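Local coordinates for sulfotransferase (Mycobacterium tuberculosis, PDB 2ZQ5), which probably transfers a sulfo group from the donor PAPS to a still unidentified acceptor, at residues D33-Y36 and R37-L40; R131-R134 and E135-E138; Y196-W199 and L200-Q203. All coordinates share one frame; numbering follows the deposited sequence.

Contact 1 of 3, residues D33-Y36 and R37-L40; sequences DDNY and REAL
Asn35 and Glu38 meet at the first turn of helix 36-50, where the N-cap residue reaches forward with its side chain. From CB, CG of Asn35 departs on the side away from the backbone N (chi1 -158°), which carries the amide toward Glu38; CG itself comes 3.6 Å from Glu38 OE1, and there the two ends part. ND2 gives a nearly straight hydrogen bond to Glu38 OE1 at 2.8 Å; the acceptor lies in the amide plane, whereas OE1 is met from well above its carboxylate. OD1 does not cap the helix directly: it takes a hydrogen bond from a water that accepts from Glu38 N at 2.8 Å. Asparagine suits the place because one flat group can give and accept at once. One step on, Arg37 CG rests over the Tyr36 ring face, 3.9 Å from its centroid in a CH-pi contact, and the phenol OH, hydrogen-bonded to His17, lies over one face of the guanidinium. Leu40 N bonds Tyr36 O at 2.9 Å. Since Glu38 OE2 is bonded to Trp199, both carboxylate oxygens have N-H donors, which would probably stabilise the charged form; the first-turn amide of Glu38 is satisfied through water.

Contact 2 of 3, residues R131-R134 and E135-E138; sequences RPPR and ETWE
Trp137 lies over Arg134, the aliphatic and charged parts of the arginine running beneath one face of the indole. The arginine starts with CG opposite the backbone N and then bends at chi2 (66°), which brings CD under the six-membered ring, 3.5 Å from its centroid in a CH-pi contact. Beyond it the guanidinium stays almost parallel to the ring, the planes 6° apart, with NE 3.5 Å from Trp137 CZ3. NH2 gives a hydrogen bond to a water that in turn donates to Glu138 OE2, so the two opposite charges are linked without touching. At the edge of the indole, NE1 donates to Pro132 O at 3.0 Å, from above the carbonyl plane, and Arg131 CG packs against Trp137 CZ2 at 3.8 Å. Thr136 holds OG1 between its backbone N and carbonyl carbon (chi1 68°), turned back to Pro133 O at 2.6 Å; that oxygen also accepts from Thr136 N at 2.9 Å. The proline rings restrict phi and bring no N-H needing a partner, while their carbonyls take these donors. Residues 133-136 thus form a type I beta turn, with an ST-staple added by OG1, in the loop joining helices 122-126 and 141-156 of the sulfotransferase fold.

Contact 3 of 3, residues Y196-W199 and L200-Q203; sequences YADW and LSRQ
The indole of Trp199 points away from its backbone N (chi1 176°), out beside the end of helix 194-201, and Gln203, bent at chi2 (-50°), folds back over it. The glutamine chain crosses the indole at about a right angle, yet its amide lies nearly parallel to the ring, stacked with the planes 6° apart. CG sits over the six-membered ring, 3.5 Å from the centroid in a CH-pi contact; CD lies above the CE2-CZ2 bond and NE2 above CE2 and NE1. From there NE2 gives a hydrogen bond to Trp199 O at 2.9 Å, in its own amide plane. Arg202 N bonds the same oxygen at 3.0 Å from the opposite face of the carbonyl, so two donors grip an acceptor at the end of the helix. Glutamine suits this position because its chain is long enough to put a flat, polar group on an aromatic face and still reach back to the main chain.

On the outer side, Arg202 bends at chi3 to bring NH2 to Asp198 OD2 at 2.8 Å, a salt bridge in the guanidinium plane but well above that of the carboxylate. Ser201 OG turns back to Asp198 O at 2.7 Å, a small hydroxyl satisfying a carbonyl in the last turn. On the inner side Leu200 CD2 packs against Tyr196 CE2 at 3.8 Å, while the tyrosine OH is bonded to Leu182 and Ser184. Thus side chains, as well as amides, serve the carbonyls where the helix stops. The charged pair is held at several points: Asp198 OD2 takes the strong bond from NH2 and a weak one from NE, and a water that receives a weak bond from NE donates to OD1, so both carboxylate oxygens are engaged.

Contacts 1 and 3 meet directly, although some 160 residues separate them in sequence. Their centres are 12 Å apart, and Trp199 of helix 194-201 packs on helix 36-50: its NE1 lies 2.8 Å from Glu38 OE2, a probable hydrogen bond, and its CH2 is 3.5 Å from Ala39 CA. One carboxylate therefore joins the start of one helix to the end of another. Contact 2 is remote from both, with centres about 34 Å from contact 1 and 39 Å from contact 3, and it lies across the chain's centre from contact 3. It stands apart from the joined helix pair, its nearest atoms about 20 Å from contact 1 and about 24 Å from contact 3.

Contact 1 of 3, residues D33-Y36 and R37-L40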
loop_
_atom_site.group_PDB
_atom_site.type_symbol
_atom_site.label_atom_id
_atom_site.label_comp_id
_atom_site.label_asym_id
_atom_site.label_seq_id
_atom_site.Cartn_x
_atom_site.Cartn_y
_atom_site.Cartn_z
ATOM N N ASP A 33 -12.690 10.631 12.941
ATOM C CA ASP A 33 -11.606 10.473 13.901
ATOM C C ASP A 33 -10.257 10.231 13.240
ATOM O O ASP A 33 -9.215 10.405 13.871
ATOM C CB ASP A 33 -11.910 9.334 14.880
ATOM C CG ASP A 33 -13.024 9.681 15.847
ATOM O OD1 ASP A 33 -12.981 10.786 16.429
ATOM O OD2 ASP A 33 -13.937 8.850 16.033
ATOM N N ASP A 34 -10.268 9.826 11.973
ATOM C CA ASP A 34 -9.012 9.597 11.270
ATOM C C ASP A 34 -8.633 10.794 10.400
ATOM O O ASP A 34 -7.684 10.738 9.618
ATOM C CB ASP A 34 -9.069 8.295 10.448
ATOM C CG ASP A 34 -10.200 8.270 9.438
ATOM O OD1 ASP A 34 -11.161 9.055 9.571
ATOM O OD2 ASP A 34 -10.127 7.435 8.510
ATOM N N ASN A 35 -9.378 11.884 10.564
ATOM C CA ASN A 35 -9.127 13.130 9.845
ATOM C C ASN A 35 -9.124 12.960 8.326
ATOM O O ASN A 35 -8.362 13.619 7.623
ATOM C CB ASN A 35 -7.791 13.717 10.317
ATOM C CG ASN A 35 -7.684 15.206 10.071
ATOM O OD1 ASN A 35 -8.649 15.945 10.264
ATOM N ND2 ASN A 35 -6.501 15.661 9.667
ATOM N N TYR A 36 -9.996 12.096 7.819
ATOM C CA TYR A 36 -10.052 11.845 6.385
ATOM C C TYR A 36 -10.610 13.019 5.584
ATOM O O TYR A 36 -10.241 13.213 4.426
ATOM C CB TYR A 36 -10.861 10.568 6.105
ATOM C CG TYR A 36 -12.349 10.770 5.921
ATOM C CD1 TYR A 36 -12.893 10.943 4.648
ATOM C CD2 TYR A 36 -13.213 10.792 7.019
ATOM C CE1 TYR A 36 -14.260 11.134 4.472
ATOM C CE2 TYR A 36 -14.578 10.979 6.853
ATOM C CZ TYR A 36 -15.095 11.151 5.580
ATOM O OH TYR A 36 -16.448 11.354 5.415
ATOM N N ARG A 37 -11.490 13.809 6.190
ATOM C CA ARG A 37 -12.060 14.947 5.483
ATOM C C ARG A 37 -11.007 16.000 5.153
ATOM O O ARG A 37 -10.959 16.495 4.025
ATOM C CB ARG A 37 -13.195 15.571 6.296
ATOM C CG ARG A 37 -14.491 14.776 6.235
ATOM C CD ARG A 37 -15.590 15.446 7.043
ATOM N NE ARG A 37 -16.904 14.860 6.785
ATOM C CZ ARG A 37 -17.535 14.921 5.615
ATOM N NH1 ARG A 37 -16.975 15.544 4.586
ATOM N NH2 ARG A 37 -18.729 14.363 5.474
ATOM N N GLU A 38 -10.167 16.342 6.126
ATOM C CA GLU A 38 -9.118 17.332 5.883
ATOM C C GLU A 38 -8.162 16.785 4.831
ATOM O O GLU A 38 -7.753 17.500 3.915
ATOM C CB GLU A 38 -8.321 17.641 7.157
ATOM C CG GLU A 38 -7.386 18.847 6.987
ATOM C CD GLU A 38 -6.347 18.989 8.091
ATOM O OE1 GLU A 38 -6.562 18.463 9.200
ATOM O OE2 GLU A 38 -5.310 19.647 7.850
ATOM N N ALA A 39 -7.806 15.513 4.970
ATOM C CA ALA A 39 -6.892 14.874 4.032
ATOM C C ALA A 39 -7.438 14.943 2.609
ATOM O O ALA A 39 -6.715 15.297 1.679
ATOM C CB ALA A 39 -6.658 13.420 4.439
ATOM N N LEU A 40 -8.716 14.614 2.441
ATOM C CA LEU A 40 -9.330 14.644 1.120
ATOM C C LEU A 40 -9.312 16.057 0.535
ATOM O O LEU A 40 -9.026 16.239 -0.647
ATOM C CB LEU A 40 -10.770 14.120 1.197
ATOM C CG LEU A 40 -11.545 14.051 -0.123
ATOM C CD1 LEU A 40 -10.764 13.247 -1.161
ATOM C CD2 LEU A 40 -12.905 13.420 0.136
HETATM O O HOH W 1 -11.020 16.044 8.779
#

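Contact 2 of 3, residues R131-R134 and E135-E138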
loop_
_atom_site.group_PDB
_atom_site.type_symbol
_atom_site.label_atom_id
_atom_site.label_comp_id
_atom_site.label_asym_id
_atom_site.label_seq_id
_atom_site.Cartn_x
_atom_site.Cartn_y
_atom_site.Cartn_z
ATOM N N ARG A 131 -12.974 -12.856 6.019
ATOM C CA ARG A 131 -12.490 -13.779 4.997
ATOM C C ARG A 131 -13.196 -15.129 5.071
ATOM O O ARG A 131 -13.091 -15.840 6.069
ATOM C CB ARG A 131 -10.984 -13.987 5.159
ATOM C CG ARG A 131 -10.356 -14.848 4.078
ATOM C CD ARG A 131 -8.896 -15.156 4.368
ATOM N NE ARG A 131 -8.049 -13.968 4.459
ATOM C CZ ARG A 131 -7.594 -13.455 5.599
ATOM N NH1 ARG A 131 -7.903 -14.018 6.761
ATOM N NH2 ARG A 131 -6.803 -12.389 5.576
ATOM N N PRO A 132 -13.935 -15.499 4.013
ATOM C CA PRO A 132 -14.634 -16.789 4.016
ATOM C C PRO A 132 -13.626 -17.918 3.824
ATOM O O PRO A 132 -12.494 -17.679 3.398
ATOM C CB PRO A 132 -15.576 -16.684 2.813
ATOM C CG PRO A 132 -15.713 -15.204 2.575
ATOM C CD PRO A 132 -14.327 -14.693 2.845
ATOM N N PRO A 133 -14.017 -19.161 4.143
ATOM C CA PRO A 133 -13.084 -20.274 3.962
ATOM C C PRO A 133 -12.634 -20.295 2.501
ATOM O O PRO A 133 -13.448 -20.122 1.590
ATOM C CB PRO A 133 -13.926 -21.485 4.343
ATOM C CG PRO A 133 -14.820 -20.935 5.407
ATOM C CD PRO A 133 -15.251 -19.612 4.811
ATOM N N ARG A 134 -11.341 -20.511 2.288
ATOM C CA ARG A 134 -10.755 -20.514 0.952
ATOM C C ARG A 134 -11.488 -21.335 -0.100
ATOM O O ARG A 134 -11.672 -20.881 -1.230
ATOM C CB ARG A 134 -9.300 -20.985 1.025
ATOM C CG ARG A 134 -8.556 -20.868 -0.296
ATOM C CD ARG A 134 -8.400 -19.409 -0.701
ATOM N NE ARG A 134 -7.734 -19.253 -1.992
ATOM C CZ ARG A 134 -8.301 -19.518 -3.164
ATOM N NH1 ARG A 134 -9.553 -19.953 -3.218
ATOM N NH2 ARG A 134 -7.613 -19.350 -4.287
ATOM N N GLU A 135 -11.909 -22.539 0.268
ATOM C CA GLU A 135 -12.591 -23.418 -0.674
ATOM C C GLU A 135 -13.923 -22.887 -1.203
ATOM O O GLU A 135 -14.471 -23.426 -2.167
ATOM C CB GLU A 135 -12.805 -24.800 -0.043
ATOM C CG GLU A 135 -13.736 -24.829 1.164
ATOM C CD GLU A 135 -13.065 -24.414 2.464
ATOM O OE1 GLU A 135 -13.734 -24.494 3.517
ATOM O OE2 GLU A 135 -11.881 -24.016 2.441
ATOM N N THR A 136 -14.438 -21.823 -0.596
ATOM C CA THR A 136 -15.718 -21.261 -1.022
ATOM C C THR A 136 -15.621 -20.069 -1.965
ATOM O O THR A 136 -16.618 -19.659 -2.551
ATOM C CB THR A 136 -16.564 -20.802 0.183
ATOM O OG1 THR A 136 -15.934 -19.674 0.808
ATOM C CG2 THR A 136 -16.712 -21.928 1.197
ATOM N N TRP A 137 -14.427 -19.511 -2.119
ATOM C CA TRP A 137 -14.270 -18.333 -2.963
ATOM C C TRP A 137 -14.814 -18.440 -4.383
ATOM O O TRP A 137 -15.504 -17.534 -4.845
ATOM C CB TRP A 137 -12.803 -17.909 -3.004
ATOM C CG TRP A 137 -12.278 -17.443 -1.673
ATOM C CD1 TRP A 137 -12.897 -17.549 -0.455
ATOM C CD2 TRP A 137 -11.000 -16.852 -1.422
ATOM N NE1 TRP A 137 -12.079 -17.064 0.536
ATOM C CE2 TRP A 137 -10.908 -16.632 -0.030
ATOM C CE3 TRP A 137 -9.920 -16.491 -2.238
ATOM C CZ2 TRP A 137 -9.776 -16.067 0.566
ATOM C CZ3 TRP A 137 -8.796 -15.929 -1.646
ATOM C CH2 TRP A 137 -8.734 -15.724 -0.256
ATOM N N GLU A 138 -14.510 -19.535 -5.077
ATOM C CA GLU A 138 -14.977 -19.703 -6.452
ATOM C C GLU A 138 -16.496 -19.793 -6.577
ATOM O O GLU A 138 -17.036 -19.772 -7.686
ATOM C CB GLU A 138 -14.341 -20.946 -7.083
ATOM C CG GLU A 138 -12.837 -20.854 -7.320
ATOM C CD GLU A 138 -12.444 -19.695 -8.220
ATOM O OE1 GLU A 138 -13.294 -19.229 -9.008
ATOM O OE2 GLU A 138 -11.277 -19.259 -8.149
HETATM O O HOH W 2 -12.326 -21.236 -3.916
HETATM O O HOH W 3 -9.798 -19.470 -6.018
#

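Contact 3 of 3, residues Y196-W199 and L200-Q203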
loop_
_atom_site.group_PDB
_atom_site.type_symbol
_atom_site.label_atom_id
_atom_site.label_comp_id
_atom_site.label_asym_id
_atom_site.label_seq_id
_atom_site.Cartn_x
_atom_site.Cartn_y
_atom_site.Cartn_z
ATOM N N TYR A 196 0.243 18.146 -1.036
ATOM C CA TYR A 196 -0.300 17.054 -0.241
ATOM C C TYR A 196 0.843 16.276 0.409
ATOM O O TYR A 196 0.757 15.902 1.579
ATOM C CB TYR A 196 -1.150 16.114 -1.101
ATOM C CG TYR A 196 -1.612 14.877 -0.358
ATOM C CD1 TYR A 196 -2.714 14.914 0.504
ATOM C CD2 TYR A 196 -0.911 13.676 -0.484
ATOM C CE1 TYR A 196 -3.106 13.773 1.225
ATOM C CE2 TYR A 196 -1.288 12.545 0.226
ATOM C CZ TYR A 196 -2.382 12.597 1.076
ATOM O OH TYR A 196 -2.728 11.457 1.769
ATOM N N ALA A 197 1.913 16.035 -0.344
ATOM C CA ALA A 197 3.059 15.311 0.197
ATOM C C ALA A 197 3.601 16.038 1.432
ATOM O O ALA A 197 3.923 15.410 2.442
ATOM C CB ALA A 197 4.154 15.185 -0.868
ATOM N N ASP A 198 3.689 17.362 1.337
ATOM C CA ASP A 198 4.181 18.205 2.424
ATOM C C ASP A 198 3.253 18.124 3.629
ATOM O O ASP A 198 3.701 17.969 4.767
ATOM C CB ASP A 198 4.273 19.658 1.948
ATOM C CG ASP A 198 4.657 20.618 3.060
ATOM O OD1 ASP A 198 5.804 20.539 3.543
ATOM O OD2 ASP A 198 3.808 21.448 3.450
ATOM N N TRP A 199 1.954 18.238 3.372
ATOM C CA TRP A 199 0.957 18.166 4.428
ATOM C C TRP A 199 1.050 16.810 5.127
ATOM O O TRP A 199 1.093 16.726 6.355
ATOM C CB TRP A 199 -0.443 18.349 3.828
ATOM C CG TRP A 199 -1.563 18.208 4.821
ATOM C CD1 TRP A 199 -2.041 19.171 5.663
ATOM C CD2 TRP A 199 -2.320 17.023 5.096
ATOM N NE1 TRP A 199 -3.051 18.658 6.446
ATOM C CE2 TRP A 199 -3.240 17.341 6.118
ATOM C CE3 TRP A 199 -2.308 15.720 4.577
ATOM C CZ2 TRP A 199 -4.143 16.402 6.634
ATOM C CZ3 TRP A 199 -3.206 14.785 5.090
ATOM C CH2 TRP A 199 -4.109 15.135 6.109
ATOM N N LEU A 200 1.091 15.744 4.336
ATOM C CA LEU A 200 1.160 14.401 4.893
ATOM C C LEU A 200 2.390 14.190 5.774
ATOM O O LEU A 200 2.313 13.507 6.800
ATOM C CB LEU A 200 1.133 13.368 3.760
ATOM C CG LEU A 200 1.018 11.897 4.167
ATOM C CD1 LEU A 200 -0.244 11.685 5.007
ATOM C CD2 LEU A 200 0.983 11.029 2.914
ATOM N N SER A 201 3.517 14.789 5.390
ATOM C CA SER A 201 4.750 14.638 6.164
ATOM C C SER A 201 4.636 15.240 7.566
ATOM O O SER A 201 5.440 14.929 8.441
ATOM C CB SER A 201 5.929 15.279 5.426
ATOM O OG SER A 201 5.921 16.684 5.570
ATOM N N ARG A 202 3.635 16.090 7.777
ATOM C CA ARG A 202 3.424 16.735 9.073
ATOM C C ARG A 202 2.301 16.093 9.889
ATOM O O ARG A 202 2.030 16.515 11.011
ATOM C CB ARG A 202 3.094 18.222 8.872
ATOM C CG ARG A 202 4.242 19.064 8.332
ATOM C CD ARG A 202 3.829 20.516 8.114
ATOM N NE ARG A 202 3.291 20.761 6.775
ATOM C CZ ARG A 202 2.039 21.126 6.519
ATOM N NH1 ARG A 202 1.172 21.289 7.510
ATOM N NH2 ARG A 202 1.652 21.340 5.269
ATOM N N GLN A 203 1.658 15.068 9.338
ATOM C CA GLN A 203 0.539 14.429 10.022
ATOM C C GLN A 203 0.867 13.283 10.958
ATOM O O GLN A 203 1.879 12.599 10.807
ATOM C CB GLN A 203 -0.477 13.907 8.999
ATOM C CG GLN A 203 -1.006 14.953 8.043
ATOM C CD GLN A 203 -1.493 16.189 8.764
ATOM O OE1 GLN A 203 -2.419 16.128 9.579
ATOM N NE2 GLN A 203 -0.867 17.323 8.474
HETATM O O HOH W 4 5.735 21.729 5.979
#